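Local atomic coordinates of xyloglucanase (Paenibacillus pabuli, PDB entry 2JEP), a protein that hydrolyses xyloglucan, a branched polysaccharide of the plant cell wall, as a glycoside hydrolase of family 5 built on a TIM barrel. Residues 117-121 with 122-126; 129-132 with 133-137. One frame throughout, in Å; residues are numbered along the deposited sequence.

Contact 1: 117-121 with 122-126; sequences DYAYN and EGLYV
Glu122 and Leu124 both send their backbone N-H to the carbonyl of Ala119, in a Schellman motif that ends helix 106-120 and turns the chain into strand 125-128 of the barrel. Leu124 N lies 3.2 Å from Ala119 O and is tilted 32° from the carbonyl plane; Glu122 N approaches from the opposite face, standing above that plane. Gly123 N closes on Tyr120 O at 3.1 Å, and at the positive phi of Gly123 any side chain would collide with the carbonyl O of Glu122, so glycine suits this position.

The Glu122 side chain runs back along the last helical turn. Glu122 CB sits 3.5 Å from Ala119 O. With CG placed beside the backbone N (chi1 -70°), Glu122 CG comes to 3.3 Å from Tyr118 O. The chain then bends at chi2, and its carboxylate divides its partners: OE1 forms a salt bridge with Lys79, while OE2 takes a weak bond from a water that also donates to Tyr118 O. On the apolar side of the turn, Leu124 CD1 lies 4.1 Å from Ala119 CB, and Val126 CG2 presses more closely on the same methyl, 3.5 Å from Ala119 CB.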
# COMPACT_ATOMS: atom_id res chain seq x y z
N ASP A 117 3.82 -14.11 -9.30
CA ASP A 117 4.98 -14.94 -9.57
C ASP A 117 6.13 -14.17 -10.23
O ASP A 117 7.30 -14.49 -10.00
CB ASP A 117 4.59 -16.12 -10.45
CG ASP A 117 3.81 -17.19 -9.72
OD1 ASP A 117 3.80 -17.18 -8.48
OD2 ASP A 117 3.28 -18.08 -10.46
N TYR A 118 5.83 -13.16 -11.04
CA TYR A 118 6.91 -12.36 -11.63
C TYR A 118 7.84 -11.82 -10.55
O TYR A 118 9.02 -11.73 -10.76
CB TYR A 118 6.40 -11.18 -12.44
CG TYR A 118 5.53 -11.48 -13.65
CD1 TYR A 118 5.47 -12.72 -14.21
CD2 TYR A 118 4.75 -10.48 -14.22
CE1 TYR A 118 4.64 -12.98 -15.31
CE2 TYR A 118 3.96 -10.72 -15.31
CZ TYR A 118 3.88 -11.97 -15.84
OH TYR A 118 3.05 -12.18 -16.92
N ALA A 119 7.26 -11.40 -9.43
CA ALA A 119 8.03 -10.86 -8.29
C ALA A 119 8.50 -11.95 -7.35
O ALA A 119 9.67 -11.99 -6.95
CB ALA A 119 7.19 -9.83 -7.52
N TYR A 120 7.60 -12.88 -7.01
CA TYR A 120 7.94 -13.93 -6.05
C TYR A 120 9.07 -14.82 -6.57
O TYR A 120 9.97 -15.21 -5.81
CB TYR A 120 6.69 -14.73 -5.74
CG TYR A 120 6.82 -15.85 -4.73
CD1 TYR A 120 6.67 -15.60 -3.39
CD2 TYR A 120 7.07 -17.15 -5.14
CE1 TYR A 120 6.75 -16.64 -2.47
CE2 TYR A 120 7.18 -18.18 -4.23
CZ TYR A 120 7.00 -17.93 -2.90
OH TYR A 120 7.07 -18.94 -1.95
N ASN A 121 9.04 -15.15 -7.86
CA ASN A 121 10.07 -16.01 -8.43
C ASN A 121 11.42 -15.33 -8.56
O ASN A 121 12.44 -16.03 -8.78
CB ASN A 121 9.64 -16.55 -9.78
CG ASN A 121 8.55 -17.59 -9.67
OD1 ASN A 121 8.32 -18.14 -8.59
ND2 ASN A 121 7.88 -17.86 -10.79
N GLU A 122 11.45 -14.00 -8.41
CA GLU A 122 12.68 -13.22 -8.37
C GLU A 122 13.18 -12.97 -6.95
O GLU A 122 14.12 -12.23 -6.75
CB GLU A 122 12.49 -11.89 -9.09
CG GLU A 122 12.35 -12.01 -10.58
CD GLU A 122 13.63 -12.48 -11.25
OE1 GLU A 122 14.70 -12.02 -10.81
OE2 GLU A 122 13.57 -13.31 -12.19
N GLY A 123 12.59 -13.64 -5.97
CA GLY A 123 13.12 -13.54 -4.61
C GLY A 123 12.63 -12.32 -3.86
O GLY A 123 13.11 -12.04 -2.76
N LEU A 124 11.66 -11.59 -4.43
CA LEU A 124 11.18 -10.35 -3.81
C LEU A 124 10.08 -10.64 -2.81
O LEU A 124 9.39 -11.65 -2.92
CB LEU A 124 10.64 -9.44 -4.91
CG LEU A 124 11.68 -9.02 -5.95
CD1 LEU A 124 11.01 -8.36 -7.14
CD2 LEU A 124 12.75 -8.08 -5.36
N TYR A 125 9.90 -9.75 -1.84
CA TYR A 125 8.69 -9.72 -1.04
C TYR A 125 7.58 -9.14 -1.92
O TYR A 125 7.83 -8.28 -2.77
CB TYR A 125 8.88 -8.85 0.20
CG TYR A 125 9.57 -9.59 1.32
CD1 TYR A 125 10.96 -9.70 1.38
CD2 TYR A 125 8.83 -10.21 2.31
CE1 TYR A 125 11.58 -10.43 2.39
CE2 TYR A 125 9.44 -10.91 3.32
CZ TYR A 125 10.80 -11.02 3.36
OH TYR A 125 11.38 -11.74 4.41
N VAL A 126 6.37 -9.62 -1.69
CA VAL A 126 5.22 -9.25 -2.49
C VAL A 126 4.04 -9.01 -1.57
O VAL A 126 3.80 -9.83 -0.67
CB VAL A 126 4.85 -10.36 -3.49
CG1 VAL A 126 3.69 -9.90 -4.40
CG2 VAL A 126 6.06 -10.78 -4.32
O HOH W 1 10.17 -13.32 -12.86

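Contact 2: 129-132 with 133-137; sequences NIHG and DGYNS
The rings of Tyr135 and His131 meet obliquely, Tyr135 CE2 lying 4.5 Å from His131 CD2, a loose approach that is no stack. The carbonyls of His131 and Gly132 also come up to the Tyr135 ring at a slant, Gly132 O being 3.8 Å from Tyr135 CD2. At the edge of the imidazole, in its plane, lies the amide of Asn129, whose ND2 donates to His131 ND1 over 3.0 Å. ND2 of Asn129 lies 10° from the imidazole plane and the bond is nearly straight (162°), which is likely to hold the imidazole in this rotation. The Tyr135 hydroxyl is bonded to Glu182.

The backbone next to these rings makes a short 3-10 turn, at the C-terminal mouth of the barrel where family 5 enzymes carry their active site. Tyr135 N reaches Gly132 O at 3.1 Å from above the carbonyl plane, and Gly134 N makes a weak bond, 3.4 Å, to His131 O.

Ile130 and Asp133 cross at about a right angle. A chi1 of -65° turns Ile130 CG1 aside and leaves Ile130 CG2 facing Asp133 CB at 3.6 Å, while Ile130 also packs on helix 150-167. The Asp133 carboxylate takes the N-H groups of Tyr92 on OD1 and of Leu93 and the Trp142 indole on OD2. Replacing this aspartate with an alanine would remove the carboxylate, and the N-H groups of Tyr92, Leu93 and Trp142 would probably lose their acceptor. Because the carboxylate is buried and gripped by three neutral N-H groups, these bonds would be expected to favour its ionised form.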
# COMPACT_ATOMS: atom_id res chain seq x y z
N ASN A 129 -3.42 -6.95 -2.20
CA ASN A 129 -4.48 -6.37 -1.39
C ASN A 129 -5.85 -6.48 -2.07
O ASN A 129 -6.00 -7.18 -3.08
CB ASN A 129 -4.14 -4.92 -1.03
CG ASN A 129 -4.26 -3.96 -2.19
OD1 ASN A 129 -4.69 -4.35 -3.27
ND2 ASN A 129 -3.92 -2.69 -1.97
N ILE A 130 -6.86 -5.84 -1.47
CA ILE A 130 -8.13 -5.55 -2.14
C ILE A 130 -8.20 -4.03 -2.19
O ILE A 130 -8.17 -3.37 -1.16
CB ILE A 130 -9.33 -6.15 -1.40
CG1 ILE A 130 -9.25 -7.68 -1.42
CG2 ILE A 130 -10.64 -5.60 -1.99
CD1 ILE A 130 -10.43 -8.38 -0.72
N HIS A 131 -8.21 -3.46 -3.41
CA HIS A 131 -7.85 -2.05 -3.57
C HIS A 131 -9.03 -1.14 -3.92
O HIS A 131 -9.58 -0.44 -3.03
CB HIS A 131 -6.71 -1.96 -4.60
CG HIS A 131 -5.96 -0.67 -4.59
ND1 HIS A 131 -4.76 -0.51 -3.91
CD2 HIS A 131 -6.22 0.51 -5.18
CE1 HIS A 131 -4.32 0.72 -4.11
NE2 HIS A 131 -5.20 1.37 -4.86
N GLY A 132 -9.47 -1.16 -5.17
CA GLY A 132 -10.56 -0.24 -5.56
C GLY A 132 -11.88 -0.52 -4.85
O GLY A 132 -12.72 0.37 -4.69
N ASP A 133 -12.07 -1.79 -4.46
CA ASP A 133 -13.32 -2.23 -3.91
C ASP A 133 -13.74 -1.48 -2.65
O ASP A 133 -14.92 -1.46 -2.32
CB ASP A 133 -13.25 -3.71 -3.56
CG ASP A 133 -12.88 -4.59 -4.74
OD1 ASP A 133 -11.80 -4.38 -5.34
OD2 ASP A 133 -13.69 -5.50 -5.08
N GLY A 134 -12.79 -0.90 -1.93
CA GLY A 134 -13.10 -0.20 -0.69
C GLY A 134 -13.47 1.26 -0.80
O GLY A 134 -13.77 1.88 0.22
N TYR A 135 -13.49 1.80 -2.03
CA TYR A 135 -13.81 3.20 -2.23
C TYR A 135 -15.27 3.46 -2.62
O TYR A 135 -15.79 2.88 -3.56
CB TYR A 135 -12.97 3.77 -3.34
CG TYR A 135 -11.49 3.96 -3.07
CD1 TYR A 135 -11.05 4.86 -2.11
CD2 TYR A 135 -10.54 3.32 -3.85
CE1 TYR A 135 -9.69 5.08 -1.90
CE2 TYR A 135 -9.20 3.53 -3.67
CZ TYR A 135 -8.77 4.42 -2.70
OH TYR A 135 -7.41 4.64 -2.56
N ASN A 136 -15.88 4.42 -1.92
CA ASN A 136 -17.19 4.95 -2.31
C ASN A 136 -17.18 5.50 -3.73
O ASN A 136 -18.16 5.35 -4.45
CB ASN A 136 -17.65 6.04 -1.33
CG ASN A 136 -18.19 5.49 -0.04
OD1 ASN A 136 -17.44 5.35 0.96
ND2 ASN A 136 -19.44 5.14 -0.04
N SER A 137 -16.08 6.12 -4.13
CA SER A 137 -16.00 6.81 -5.40
C SER A 137 -15.71 5.92 -6.60
O SER A 137 -15.73 6.40 -7.74
CB SER A 137 -14.94 7.91 -5.32
OG SER A 137 -13.66 7.33 -5.11

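Strand 125-128 connects the two contacts, which follow in series along the chain with centres 24 Å apart and no direct touch. Contact 1 lies where the chain enters the strand, at the N-terminal side of the barrel and about 17 Å from the centre of the chain; contact 2 forms just after the strand ends and lies deeper, about 12 Å from that centre. Contact 1 completes the helix-to-strand step of a beta-alpha-beta unit, and contact 2 shapes a loop on the side expected to face the substrate. In contact 2 the side chain of Tyr135 is about 5 Å from a bound calcium ion.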